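Local coordinates for CIR protein (PDB 6ZYV) that is of unknown function but belongs to the PIR (Cir/Yir/Bir) family of malaria-parasite variant antigens, and is probably associated with infected red blood cells, at residues A[148-153]-A[209-214]; A[90-95]-A[138-143]; A[155-160]-A[193-198]; A[186-191]-A[217-222]. The protein carries 5 engineered substitutions. All blocks are in the same frame, centred on the assembly; numbering follows the deposited sequence.

Contact 1 of 4, residues A[148-153]-A[209-214]; sequences NMNKAI and KQILPI. Engineered in segment 148-153: Ala-152 (natural residue Ser).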
loop_
_atom_site.group_PDB
_atom_site.type_symbol
_atom_site.label_atom_id
_atom_site.label_comp_id
_atom_site.label_asym_id
_atom_site.label_seq_id
_atom_site.Cartn_x
_atom_site.Cartn_y
_atom_site.Cartn_z
ATOM N N ASN A 148 11.326 5.762 -6.731
ATOM C CA ASN A 148 12.745 5.996 -6.947
ATOM C C ASN A 148 13.154 7.405 -6.581
ATOM O O ASN A 148 14.216 7.587 -6.014
ATOM C CB ASN A 148 13.139 5.679 -8.394
ATOM C CG ASN A 148 13.426 4.218 -8.581
ATOM O OD1 ASN A 148 14.573 3.780 -8.402
ATOM N ND2 ASN A 148 12.393 3.434 -8.894
ATOM N N MET A 149 12.312 8.398 -6.876
ATOM C CA MET A 149 12.594 9.797 -6.529
ATOM C C MET A 149 12.632 10.017 -5.008
ATOM O O MET A 149 13.327 10.906 -4.526
ATOM C CB MET A 149 11.537 10.732 -7.139
ATOM C CG MET A 149 11.619 10.912 -8.664
ATOM S SD MET A 149 13.256 11.204 -9.358
ATOM C CE MET A 149 12.858 11.272 -11.165
ATOM N N ASN A 150 11.883 9.209 -4.257
ATOM C CA ASN A 150 11.786 9.295 -2.808
ATOM C C ASN A 150 12.447 8.075 -2.134
ATOM O O ASN A 150 12.151 7.840 -0.972
ATOM C CB ASN A 150 10.283 9.284 -2.416
ATOM C CG ASN A 150 9.507 10.537 -2.785
ATOM O OD1 ASN A 150 9.736 11.615 -2.240
ATOM N ND2 ASN A 150 8.559 10.415 -3.694
ATOM N N LYS A 151 13.289 7.273 -2.851
ATOM C CA LYS A 151 13.830 6.003 -2.347
ATOM C C LYS A 151 14.437 6.093 -0.948
ATOM O O LYS A 151 14.195 5.191 -0.145
ATOM C CB LYS A 151 14.794 5.331 -3.331
ATOM C CG LYS A 151 16.040 6.116 -3.698
ATOM C CD LYS A 151 16.945 5.260 -4.577
ATOM C CE LYS A 151 17.979 6.064 -5.310
ATOM N NZ LYS A 151 17.425 6.642 -6.565
ATOM N N ALA A 152 15.148 7.191 -0.629
ATOM C CA ALA A 152 15.721 7.371 0.701
ATOM C C ALA A 152 14.683 7.450 1.842
ATOM O O ALA A 152 14.983 6.979 2.933
ATOM C CB ALA A 152 16.625 8.593 0.731
ATOM N N ILE A 153 13.467 7.984 1.596
ATOM C CA ILE A 153 12.459 8.080 2.641
ATOM C C ILE A 153 11.353 7.032 2.543
ATOM O O ILE A 153 10.616 6.880 3.511
ATOM C CB ILE A 153 11.838 9.502 2.790
ATOM C CG1 ILE A 153 11.452 10.141 1.458
ATOM C CG2 ILE A 153 12.761 10.459 3.519
ATOM C CD1 ILE A 153 10.051 10.142 1.186
ATOM N N LYS A 209 5.198 15.724 -2.646
ATOM C CA LYS A 209 3.806 16.172 -2.828
ATOM C C LYS A 209 2.908 15.111 -3.458
ATOM O O LYS A 209 1.684 15.126 -3.244
ATOM C CB LYS A 209 3.719 17.489 -3.653
ATOM C CG LYS A 209 4.101 18.822 -2.939
ATOM C CD LYS A 209 4.855 19.787 -3.948
ATOM C CE LYS A 209 4.237 21.114 -4.373
ATOM N NZ LYS A 209 5.104 21.885 -5.327
ATOM N N GLN A 210 3.496 14.193 -4.247
ATOM C CA GLN A 210 2.731 13.138 -4.890
ATOM C C GLN A 210 2.549 11.904 -4.023
ATOM O O GLN A 210 1.664 11.103 -4.326
ATOM C CB GLN A 210 3.316 12.762 -6.246
ATOM C CG GLN A 210 3.149 13.830 -7.303
ATOM C CD GLN A 210 3.058 13.231 -8.690
ATOM O OE1 GLN A 210 3.915 13.468 -9.542
ATOM N NE2 GLN A 210 2.019 12.433 -8.948
ATOM N N ILE A 211 3.380 11.699 -2.982
ATOM C CA ILE A 211 3.148 10.550 -2.067
ATOM C C ILE A 211 2.386 10.997 -0.800
ATOM O O ILE A 211 1.631 10.222 -0.240
ATOM C CB ILE A 211 4.418 9.734 -1.744
ATOM C CG1 ILE A 211 5.439 10.578 -0.964
ATOM C CG2 ILE A 211 5.011 9.238 -3.035
ATOM C CD1 ILE A 211 6.623 9.789 -0.437
ATOM N N LEU A 212 2.556 12.268 -0.390
ATOM C CA LEU A 212 1.850 12.860 0.733
ATOM C C LEU A 212 0.307 12.591 0.748
ATOM O O LEU A 212 -0.182 12.241 1.817
ATOM C CB LEU A 212 2.159 14.361 0.810
ATOM C CG LEU A 212 1.489 15.161 1.923
ATOM C CD1 LEU A 212 1.769 14.554 3.289
ATOM C CD2 LEU A 212 1.952 16.619 1.881
ATOM N N PRO A 213 -0.468 12.671 -0.372
ATOM C CA PRO A 213 -1.922 12.387 -0.291
ATOM C C PRO A 213 -2.332 11.062 0.357
ATOM O O PRO A 213 -3.425 10.982 0.895
ATOM C CB PRO A 213 -2.384 12.456 -1.747
ATOM C CG PRO A 213 -1.437 13.432 -2.357
ATOM C CD PRO A 213 -0.101 13.099 -1.734
ATOM N N ILE A 214 -1.478 10.046 0.349
ATOM C CA ILE A 214 -1.753 8.771 1.021
ATOM C C ILE A 214 -2.014 9.025 2.539
ATOM O O ILE A 214 -2.994 8.525 3.110
ATOM C CB ILE A 214 -0.522 7.831 0.838
ATOM C CG1 ILE A 214 -0.342 7.381 -0.626
ATOM C CG2 ILE A 214 -0.570 6.649 1.797
ATOM C CD1 ILE A 214 1.077 6.850 -0.933
#
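The turn that ends helix 134-149 packs on helix 206-211 of this all-helical ectodomain, with Asn-150 and Ile-153 facing Ile-211. At Asn-150 the backbone departs from the helix. Its side chain and that of Ile-211 come from opposite directions. The CD1 methyl of Ile-211 lies over one face of the Asn-150 amide, 3.8 Å from its CG. The branch methyl of Ile-211 also takes part, with CG2 3.8 Å from Asn-150 ND2. That nitrogen does its hydrogen bonding outside the contact, to the carbonyls of Leu-146 and Ser-207, which fix the rotation of the amide. The second touch is purely apolar: Ile-153 CD1 meets Ile-211 CD1 at 3.8 Å, the two side chains crossing obliquely. Ile-211 reaches both partners with CG1 placed between its backbone N and carbonyl carbon (chi1 65°). It also touches Met-147 of helix 134-149 and Ile-154 and Phe-157 of helix 154-174. No hydrogen bond joins the two segments directly. The amide therefore serves two purposes: ND2 bridges two backbone carbonyls, one of them at Ser-207 on the partner helix, while the flat face gives Ile-211 a surface for van der Waals packing.

Contact 2 of 4, residues A[90-95]-A[138-143]; sequences YAILWL and GIVDKK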
loop_
_atom_site.group_PDB
_atom_site.type_symbol
_atom_site.label_atom_id
_atom_site.label_comp_id
_atom_site.label_asym_id
_atom_site.label_seq_id
_atom_site.Cartn_x
_atom_site.Cartn_y
_atom_site.Cartn_z
ATOM N N TYR A 90 -0.936 2.677 -3.912
ATOM C CA TYR A 90 -0.899 1.889 -2.669
ATOM C C TYR A 90 -0.190 0.574 -2.878
ATOM O O TYR A 90 0.621 0.196 -2.039
ATOM C CB TYR A 90 -2.305 1.583 -2.133
ATOM C CG TYR A 90 -3.062 2.778 -1.630
ATOM C CD1 TYR A 90 -2.469 3.686 -0.773
ATOM C CD2 TYR A 90 -4.406 2.949 -1.934
ATOM C CE1 TYR A 90 -3.173 4.773 -0.288
ATOM C CE2 TYR A 90 -5.114 4.035 -1.470
ATOM C CZ TYR A 90 -4.494 4.948 -0.650
ATOM O OH TYR A 90 -5.286 5.957 -0.185
ATOM N N ALA A 91 -0.492 -0.124 -3.979
ATOM C CA ALA A 91 0.075 -1.426 -4.306
ATOM C C ALA A 91 1.564 -1.312 -4.593
ATOM O O ALA A 91 2.340 -2.139 -4.134
ATOM C CB ALA A 91 -0.654 -2.027 -5.510
ATOM N N ILE A 92 1.974 -0.264 -5.322
ATOM C CA ILE A 92 3.384 -0.044 -5.649
ATOM C C ILE A 92 4.184 0.442 -4.430
ATOM O O ILE A 92 5.363 0.120 -4.311
ATOM C CB ILE A 92 3.500 0.859 -6.895
ATOM C CG1 ILE A 92 3.004 0.053 -8.128
ATOM C CG2 ILE A 92 4.933 1.392 -7.121
ATOM C CD1 ILE A 92 2.747 0.861 -9.353
ATOM N N LEU A 93 3.530 1.097 -3.472
ATOM C CA LEU A 93 4.151 1.484 -2.206
ATOM C C LEU A 93 4.421 0.206 -1.407
ATOM O O LEU A 93 5.511 0.048 -0.865
ATOM C CB LEU A 93 3.226 2.434 -1.406
ATOM C CG LEU A 93 3.731 2.838 -0.020
ATOM C CD1 LEU A 93 5.076 3.602 -0.135
ATOM C CD2 LEU A 93 2.651 3.662 0.749
ATOM N N TRP A 94 3.448 -0.734 -1.371
ATOM C CA TRP A 94 3.616 -2.008 -0.679
ATOM C C TRP A 94 4.734 -2.804 -1.350
ATOM O O TRP A 94 5.582 -3.375 -0.662
ATOM C CB TRP A 94 2.302 -2.817 -0.686
ATOM C CG TRP A 94 2.452 -4.215 -0.147
ATOM C CD1 TRP A 94 2.510 -4.589 1.169
ATOM C CD2 TRP A 94 2.639 -5.423 -0.922
ATOM N NE1 TRP A 94 2.659 -5.955 1.255
ATOM C CE2 TRP A 94 2.733 -6.489 -0.016
ATOM C CE3 TRP A 94 2.668 -5.714 -2.301
ATOM C CZ2 TRP A 94 2.883 -7.828 -0.449
ATOM C CZ3 TRP A 94 2.848 -7.025 -2.719
ATOM C CH2 TRP A 94 2.960 -8.066 -1.799
ATOM N N LEU A 95 4.753 -2.826 -2.694
ATOM C CA LEU A 95 5.759 -3.533 -3.456
ATOM C C LEU A 95 7.160 -2.991 -3.152
ATOM O O LEU A 95 8.090 -3.781 -2.980
ATOM C CB LEU A 95 5.423 -3.480 -4.953
ATOM C CG LEU A 95 6.345 -4.299 -5.867
ATOM C CD1 LEU A 95 6.388 -5.764 -5.453
ATOM C CD2 LEU A 95 5.936 -4.134 -7.339
ATOM N N GLY A 138 1.244 4.102 -17.910
ATOM C CA GLY A 138 1.757 5.420 -17.572
ATOM C C GLY A 138 1.617 5.700 -16.094
ATOM O O GLY A 138 2.527 6.261 -15.491
ATOM N N ILE A 139 0.480 5.308 -15.499
ATOM C CA ILE A 139 0.220 5.441 -14.067
ATOM C C ILE A 139 1.250 4.603 -13.295
ATOM O O ILE A 139 1.875 5.112 -12.376
ATOM C CB ILE A 139 -1.240 5.011 -13.734
ATOM C CG1 ILE A 139 -2.249 6.048 -14.262
ATOM C CG2 ILE A 139 -1.431 4.781 -12.232
ATOM C CD1 ILE A 139 -3.749 5.641 -14.078
ATOM N N VAL A 140 1.418 3.323 -13.671
ATOM C CA VAL A 140 2.368 2.424 -13.026
ATOM C C VAL A 140 3.795 2.971 -13.110
ATOM O O VAL A 140 4.506 2.996 -12.090
ATOM C CB VAL A 140 2.280 1.004 -13.623
ATOM C CG1 VAL A 140 3.446 0.138 -13.157
ATOM C CG2 VAL A 140 0.961 0.365 -13.277
ATOM N N ASP A 141 4.198 3.422 -14.307
ATOM C CA ASP A 141 5.525 3.990 -14.510
ATOM C C ASP A 141 5.770 5.229 -13.646
ATOM O O ASP A 141 6.877 5.393 -13.137
ATOM C CB ASP A 141 5.753 4.341 -15.985
ATOM C CG ASP A 141 6.145 3.166 -16.837
ATOM O OD1 ASP A 141 6.688 2.168 -16.270
ATOM O OD2 ASP A 141 5.913 3.229 -18.080
ATOM N N LYS A 142 4.745 6.100 -13.501
ATOM C CA LYS A 142 4.863 7.297 -12.696
ATOM C C LYS A 142 5.023 6.912 -11.242
ATOM O O LYS A 142 5.853 7.493 -10.574
ATOM C CB LYS A 142 3.625 8.197 -12.846
ATOM C CG LYS A 142 3.954 9.680 -13.067
ATOM C CD LYS A 142 4.912 10.370 -12.076
ATOM C CE LYS A 142 5.630 11.482 -12.816
ATOM N NZ LYS A 142 6.623 12.272 -12.017
ATOM N N LYS A 143 4.256 5.919 -10.757
ATOM C CA LYS A 143 4.344 5.469 -9.375
ATOM C C LYS A 143 5.708 4.853 -9.092
ATOM O O LYS A 143 6.282 5.145 -8.050
ATOM C CB LYS A 143 3.176 4.532 -8.995
ATOM C CG LYS A 143 1.790 5.150 -9.151
ATOM C CD LYS A 143 1.575 6.396 -8.271
ATOM C CE LYS A 143 0.195 7.037 -8.427
ATOM N NZ LYS A 143 -0.071 8.115 -7.398
#
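Ile-92 of helix 81-101 packs against Val-140 and Lys-143 of helix 134-149 in a helix-helix contact of the all-helical ectodomain. Both helices continue beyond the contact at each end. Along 90-95, Tyr-90 and Ala-91 come first and serve other neighbours, on helices 8-20 and 55-71. Ile-92 follows and carries the contact alone. Its CA is 6.7 Å from the CA of Lys-143, so the backbones come near each other here. CG1 lies anti to the carbonyl carbon (chi1 -69°), and the chain then runs on extended to CD1 (chi2 166°). This carries the CD1 methyl to the other helix, 3.7 Å from Lys-143 CB. The side chains of Ile-92 and Lys-143 cross at about a right angle. The same CD1 methyl of Ile-92 is 3.9 Å from Val-140 CG1 and equally far from the Val-140 backbone O. The branch methyl, Ile-92 CG2, backs this up at 4.1 Å from Lys-143 CB. After Ile-92 the helix turns to other partners again, Leu-93 and Trp-94 to Tyr-158 of helix 154-174 and Leu-95 to helix 110-118. On the second segment, Lys-143 divides its work: its CB is apolar packing for Ile-92, while the rest of its chain leads away. A bend at chi2 (-61°) swings the chain away from Ile-92, and its NZ forms a salt bridge with Asp-85 OD1, on the same helix as Ile-92.

Contact 3 of 4, residues A[155-160]-A[193-198]; sequences PKFYDI and QKFLND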
loop_
_atom_site.group_PDB
_atom_site.type_symbol
_atom_site.label_atom_id
_atom_site.label_comp_id
_atom_site.label_asym_id
_atom_site.label_seq_id
_atom_site.Cartn_x
_atom_site.Cartn_y
_atom_site.Cartn_z
ATOM N N PRO A 155 11.023 3.639 2.868
ATOM C CA PRO A 155 10.841 2.697 4.001
ATOM C C PRO A 155 10.302 3.339 5.288
ATOM O O PRO A 155 9.416 2.782 5.908
ATOM C CB PRO A 155 12.240 2.109 4.199
ATOM C CG PRO A 155 12.895 2.251 2.880
ATOM C CD PRO A 155 12.411 3.582 2.363
ATOM N N LYS A 156 10.792 4.522 5.660
ATOM C CA LYS A 156 10.312 5.243 6.845
ATOM C C LYS A 156 8.911 5.828 6.620
ATOM O O LYS A 156 8.099 5.848 7.539
ATOM C CB LYS A 156 11.312 6.334 7.270
ATOM C CG LYS A 156 12.595 5.735 7.809
ATOM C CD LYS A 156 13.710 6.776 8.055
ATOM C CE LYS A 156 15.075 6.119 8.217
ATOM N NZ LYS A 156 16.179 7.097 8.504
ATOM N N PHE A 157 8.607 6.255 5.395
ATOM C CA PHE A 157 7.285 6.776 5.054
ATOM C C PHE A 157 6.246 5.654 5.197
ATOM O O PHE A 157 5.134 5.884 5.691
ATOM C CB PHE A 157 7.312 7.357 3.616
ATOM C CG PHE A 157 5.996 7.859 3.090
ATOM C CD1 PHE A 157 5.608 9.178 3.273
ATOM C CD2 PHE A 157 5.136 7.014 2.418
ATOM C CE1 PHE A 157 4.395 9.641 2.770
ATOM C CE2 PHE A 157 3.920 7.478 1.927
ATOM C CZ PHE A 157 3.551 8.782 2.121
ATOM N N TYR A 158 6.615 4.437 4.782
ATOM C CA TYR A 158 5.765 3.250 4.890
ATOM C C TYR A 158 5.453 2.920 6.350
ATOM O O TYR A 158 4.343 2.517 6.650
ATOM C CB TYR A 158 6.437 2.033 4.205
ATOM C CG TYR A 158 5.487 0.862 4.092
ATOM C CD1 TYR A 158 4.503 0.836 3.116
ATOM C CD2 TYR A 158 5.496 -0.158 5.029
ATOM C CE1 TYR A 158 3.590 -0.216 3.026
ATOM C CE2 TYR A 158 4.566 -1.204 4.967
ATOM C CZ TYR A 158 3.621 -1.237 3.952
ATOM O OH TYR A 158 2.697 -2.262 3.869
ATOM N N ASP A 159 6.413 3.104 7.263
ATOM C CA ASP A 159 6.177 2.912 8.699
ATOM C C ASP A 159 5.102 3.890 9.219
ATOM O O ASP A 159 4.269 3.502 10.030
ATOM C CB ASP A 159 7.475 3.068 9.491
ATOM C CG ASP A 159 8.368 1.840 9.372
ATOM O OD1 ASP A 159 7.828 0.720 9.206
ATOM O OD2 ASP A 159 9.613 1.994 9.437
ATOM N N ILE A 160 5.095 5.136 8.725
ATOM C CA ILE A 160 4.059 6.109 9.074
ATOM C C ILE A 160 2.694 5.622 8.534
ATOM O O ILE A 160 1.695 5.673 9.245
ATOM C CB ILE A 160 4.419 7.510 8.528
ATOM C CG1 ILE A 160 5.810 7.966 9.044
ATOM C CG2 ILE A 160 3.328 8.525 8.863
ATOM C CD1 ILE A 160 5.905 8.091 10.545
ATOM N N GLN A 193 5.570 14.217 12.463
ATOM C CA GLN A 193 6.386 15.425 12.599
ATOM C C GLN A 193 7.858 15.035 12.797
ATOM O O GLN A 193 8.729 15.631 12.182
ATOM C CB GLN A 193 5.909 16.282 13.790
ATOM C CG GLN A 193 6.707 17.581 13.987
ATOM C CD GLN A 193 6.517 18.537 12.833
ATOM O OE1 GLN A 193 5.497 19.222 12.730
ATOM N NE2 GLN A 193 7.492 18.604 11.929
ATOM N N LYS A 194 8.119 13.982 13.588
ATOM C CA LYS A 194 9.454 13.459 13.817
ATOM C C LYS A 194 10.025 12.878 12.517
ATOM O O LYS A 194 11.208 13.051 12.252
ATOM C CB LYS A 194 9.459 12.421 14.942
ATOM C CG LYS A 194 10.856 11.952 15.315
ATOM C CD LYS A 194 10.898 11.222 16.666
ATOM C CE LYS A 194 12.281 10.703 17.001
ATOM N NZ LYS A 194 12.615 9.501 16.198
ATOM N N PHE A 195 9.197 12.228 11.697
ATOM C CA PHE A 195 9.628 11.693 10.407
ATOM C C PHE A 195 10.111 12.851 9.475
ATOM O O PHE A 195 11.130 12.715 8.807
ATOM C CB PHE A 195 8.491 10.868 9.766
ATOM C CG PHE A 195 8.603 10.665 8.273
ATOM C CD1 PHE A 195 9.461 9.710 7.749
ATOM C CD2 PHE A 195 7.883 11.461 7.398
ATOM C CE1 PHE A 195 9.599 9.566 6.383
ATOM C CE2 PHE A 195 8.025 11.324 6.029
ATOM C CZ PHE A 195 8.873 10.378 5.526
ATOM N N LEU A 196 9.375 13.970 9.438
ATOM C CA LEU A 196 9.727 15.119 8.609
ATOM C C LEU A 196 11.038 15.741 9.076
ATOM O O LEU A 196 11.896 16.067 8.250
ATOM C CB LEU A 196 8.604 16.174 8.620
ATOM C CG LEU A 196 7.247 15.738 8.045
ATOM C CD1 LEU A 196 6.182 16.853 8.192
ATOM C CD2 LEU A 196 7.386 15.308 6.594
ATOM N N ASN A 197 11.190 15.892 10.410
ATOM C CA ASN A 197 12.368 16.475 11.056
ATOM C C ASN A 197 13.592 15.584 10.925
ATOM O O ASN A 197 14.612 16.058 10.477
ATOM C CB ASN A 197 12.091 16.804 12.531
ATOM C CG ASN A 197 11.004 17.825 12.746
ATOM O OD1 ASN A 197 10.449 18.368 11.795
ATOM N ND2 ASN A 197 10.655 18.116 13.994
ATOM N N ASP A 198 13.505 14.310 11.283
ATOM C CA ASP A 198 14.634 13.393 11.225
ATOM C C ASP A 198 15.159 13.190 9.816
ATOM O O ASP A 198 16.360 13.017 9.631
ATOM C CB ASP A 198 14.258 12.017 11.796
ATOM C CG ASP A 198 14.033 11.951 13.293
ATOM O OD1 ASP A 198 14.256 12.986 13.983
ATOM O OD2 ASP A 198 13.628 10.872 13.777
#
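Phe-195 of helix 181-198 packs against Lys-156, Phe-157 and Ile-160 of helix 154-174. The two helices follow each other in the chain and form an antiparallel helical hairpin. Their local axes are 10.7 Å apart, with N-to-C directions 169° from each other.

Apolar touches come first. Phe-195 CG is anti to the backbone N (chi1 160°), which directs the ring across to the other helix. Near its base, Phe-195 CB lies 3.9 Å from Ile-160 CD1. At the ring edge, Phe-195 CE1 is 3.8 Å from Lys-156 CB, beyond which the lysine extends away. At the far end of the ring, Phe-195 CZ is 3.9 Å from Phe-157 CB and lies near the edge of the Phe-157 ring. Tyr-208 of helix 206-211 touches both phenylalanines.

Phe-195 CE1 also meets the backbone, 3.6 Å from Phe-157 N.

Two side-chain polar links lie within 193-198. Gln-193 NE2 donates to Asn-197 OD1 from above the carbonyl plane of Asn-197. Gln-193 NE2 also bonds to Thr-240 O, and Asn-197 OD1 to Thr-242 N, near the end of the modelled chain. Lys-194 NZ forms a salt bridge of 3.0 Å with Asp-198 OD2, at its syn lone pair.

Contact 4 of 4, residues A[186-191]-A[217-222]; sequences QNFVDE and NGYDNL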
loop_
_atom_site.group_PDB
_atom_site.type_symbol
_atom_site.label_atom_id
_atom_site.label_comp_id
_atom_site.label_asym_id
_atom_site.label_seq_id
_atom_site.Cartn_x
_atom_site.Cartn_y
_atom_site.Cartn_z
ATOM N N GLN A 186 -2.952 11.899 18.112
ATOM C CA GLN A 186 -1.909 12.783 18.642
ATOM C C GLN A 186 -0.537 12.120 18.568
ATOM O O GLN A 186 0.423 12.775 18.177
ATOM C CB GLN A 186 -2.221 13.256 20.074
ATOM C CG GLN A 186 -1.326 14.448 20.530
ATOM C CD GLN A 186 -1.599 15.812 19.887
ATOM O OE1 GLN A 186 -2.671 16.419 20.062
ATOM N NE2 GLN A 186 -0.635 16.330 19.120
ATOM N N ASN A 187 -0.450 10.816 18.880
ATOM C CA ASN A 187 0.810 10.083 18.744
ATOM C C ASN A 187 1.209 9.990 17.260
ATOM O O ASN A 187 2.387 10.098 16.935
ATOM C CB ASN A 187 0.698 8.682 19.336
ATOM C CG ASN A 187 0.664 8.666 20.848
ATOM O OD1 ASN A 187 1.080 9.610 21.507
ATOM N ND2 ASN A 187 0.178 7.595 21.431
ATOM N N PHE A 188 0.236 9.784 16.370
ATOM C CA PHE A 188 0.462 9.701 14.936
ATOM C C PHE A 188 1.038 11.017 14.364
ATOM O O PHE A 188 2.029 10.973 13.642
ATOM C CB PHE A 188 -0.836 9.299 14.218
ATOM C CG PHE A 188 -0.709 9.335 12.708
ATOM C CD1 PHE A 188 -0.049 8.319 12.022
ATOM C CD2 PHE A 188 -1.188 10.417 11.983
ATOM C CE1 PHE A 188 0.116 8.387 10.639
ATOM C CE2 PHE A 188 -1.008 10.490 10.615
ATOM C CZ PHE A 188 -0.385 9.463 9.943
ATOM N N VAL A 189 0.431 12.174 14.683
ATOM C CA VAL A 189 0.913 13.453 14.184
ATOM C C VAL A 189 2.318 13.769 14.742
ATOM O O VAL A 189 3.156 14.304 14.007
ATOM C CB VAL A 189 -0.093 14.629 14.344
ATOM C CG1 VAL A 189 -1.419 14.317 13.677
ATOM C CG2 VAL A 189 -0.266 15.090 15.773
ATOM N N ASP A 190 2.601 13.377 15.999
ATOM C CA ASP A 190 3.934 13.582 16.580
ATOM C C ASP A 190 4.960 12.678 15.875
ATOM O O ASP A 190 6.063 13.112 15.593
ATOM C CB ASP A 190 3.927 13.278 18.088
ATOM C CG ASP A 190 3.202 14.312 18.945
ATOM O OD1 ASP A 190 2.842 15.385 18.414
ATOM O OD2 ASP A 190 2.997 14.046 20.147
ATOM N N GLU A 191 4.583 11.432 15.582
ATOM C CA GLU A 191 5.434 10.467 14.891
ATOM C C GLU A 191 5.729 10.947 13.455
ATOM O O GLU A 191 6.855 10.835 12.981
ATOM C CB GLU A 191 4.746 9.095 14.864
ATOM C CG GLU A 191 5.620 7.996 14.292
ATOM C CD GLU A 191 4.925 6.669 14.020
ATOM O OE1 GLU A 191 3.699 6.576 14.267
ATOM O OE2 GLU A 191 5.602 5.722 13.551
ATOM N N ASN A 217 -4.896 12.398 2.981
ATOM C CA ASN A 217 -6.282 11.984 2.774
ATOM C C ASN A 217 -6.648 10.891 3.785
ATOM O O ASN A 217 -7.738 10.941 4.358
ATOM C CB ASN A 217 -6.535 11.502 1.348
ATOM C CG ASN A 217 -6.340 12.575 0.307
ATOM O OD1 ASN A 217 -6.582 13.753 0.537
ATOM N ND2 ASN A 217 -5.896 12.185 -0.872
ATOM N N GLY A 218 -5.725 9.960 4.031
ATOM C CA GLY A 218 -5.947 8.879 4.981
ATOM C C GLY A 218 -6.214 9.328 6.407
ATOM O O GLY A 218 -7.126 8.817 7.055
ATOM N N TYR A 219 -5.428 10.285 6.897
ATOM C CA TYR A 219 -5.585 10.849 8.227
ATOM C C TYR A 219 -6.888 11.678 8.309
ATOM O O TYR A 219 -7.652 11.511 9.251
ATOM C CB TYR A 219 -4.368 11.710 8.607
ATOM C CG TYR A 219 -4.489 12.335 9.980
ATOM C CD1 TYR A 219 -4.432 11.557 11.127
ATOM C CD2 TYR A 219 -4.711 13.701 10.126
ATOM C CE1 TYR A 219 -4.563 12.126 12.390
ATOM C CE2 TYR A 219 -4.856 14.277 11.378
ATOM C CZ TYR A 219 -4.787 13.487 12.510
ATOM O OH TYR A 219 -4.959 14.055 13.751
ATOM N N ASP A 220 -7.175 12.505 7.295
ATOM C CA ASP A 220 -8.393 13.310 7.254
ATOM C C ASP A 220 -9.631 12.414 7.310
ATOM O O ASP A 220 -10.556 12.692 8.078
ATOM C CB ASP A 220 -8.445 14.179 5.981
ATOM C CG ASP A 220 -7.615 15.454 6.012
ATOM O OD1 ASP A 220 -7.120 15.827 7.118
ATOM O OD2 ASP A 220 -7.435 16.073 4.926
ATOM N N ASN A 221 -9.621 11.307 6.552
ATOM C CA ASN A 221 -10.759 10.401 6.566
ATOM C C ASN A 221 -10.873 9.717 7.926
ATOM O O ASN A 221 -11.977 9.577 8.444
ATOM C CB ASN A 221 -10.709 9.389 5.424
ATOM C CG ASN A 221 -11.867 8.401 5.512
ATOM O OD1 ASN A 221 -13.007 8.716 5.114
ATOM N ND2 ASN A 221 -11.626 7.219 6.111
ATOM N N LEU A 222 -9.740 9.294 8.501
ATOM C CA LEU A 222 -9.751 8.609 9.790
ATOM C C LEU A 222 -10.421 9.466 10.916
ATOM O O LEU A 222 -11.324 8.978 11.612
ATOM C CB LEU A 222 -8.315 8.187 10.158
ATOM C CG LEU A 222 -8.067 7.283 11.384
ATOM C CD1 LEU A 222 -7.907 8.103 12.672
ATOM C CD2 LEU A 222 -9.090 6.153 11.511
#
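The rings of Phe-188 and Tyr-219 are the flat groups here, and they lie nearly parallel, with 20° between their planes. They are offset so strongly that little of one ring covers the other, with centroids 5.4 Å from each other. The two side chains run past one another in opposite directions. Their nearest atoms are Phe-188 CD2 and Tyr-219 CD1, at 3.5 Å. Each of these meets the other ring obliquely. Phe-188 CE2 is also close, 3.6 Å from Tyr-219 CD1. In both residues CG is anti to the backbone N (chi1 174° in Phe-188, 179° in Tyr-219), which sends the rings out toward the opposing helix.

Val-189 is the third partner and crosses Tyr-219 at about a right angle. Its CG1 methyl approaches the tyrosine obliquely, 3.7 Å from CZ and 3.6 Å from the Tyr-219 OH oxygen. That hydroxyl is hydrogen-bonded outside the contact, to the backbone O of Pro-235. Pro-235 also touches Val-189.

The contact joins helix 181-198 to helix 213-226. The Cys-181 to Cys-226 disulfide links the same two helices, from the start of one to the end of the other. Helix 154-174 packs on Phe-188 through Ile-160, Leu-164 and Met-167.

The two segments thus meet by van der Waals and aromatic packing, with no hydrogen bond between them. The hydroxyl of the buried Tyr-219 is satisfied by the carbonyl of Pro-235. This bond holds the tyrosine ring at its far end and ties the helix pair to the loop at Pro-235.

No ligand or active site is known among the contacts. Contacts 1 and 2 both use helix 134-149, with centres about 11 Å apart, and Ile-214 CG2 meets Tyr-90 CE1 at 3.8 Å. The centres of contacts 1 and 3 are also about 11 Å apart, and Phe-157 CZ reaches Ile-211 O at 3.4 Å. Contacts 1 and 4 both use helix 213-226, their centres about 17 Å apart. Contacts 3 and 4 share helix 181-198, with centres about 12 Å apart and Ile-160 O 3.4 Å from Phe-188 CE1. Contacts 2 and 4, with centres about 23 Å apart, do not touch. Helix 154-174 lies between them, its Tyr-158 OH 3.6 Å from Trp-94 CD1.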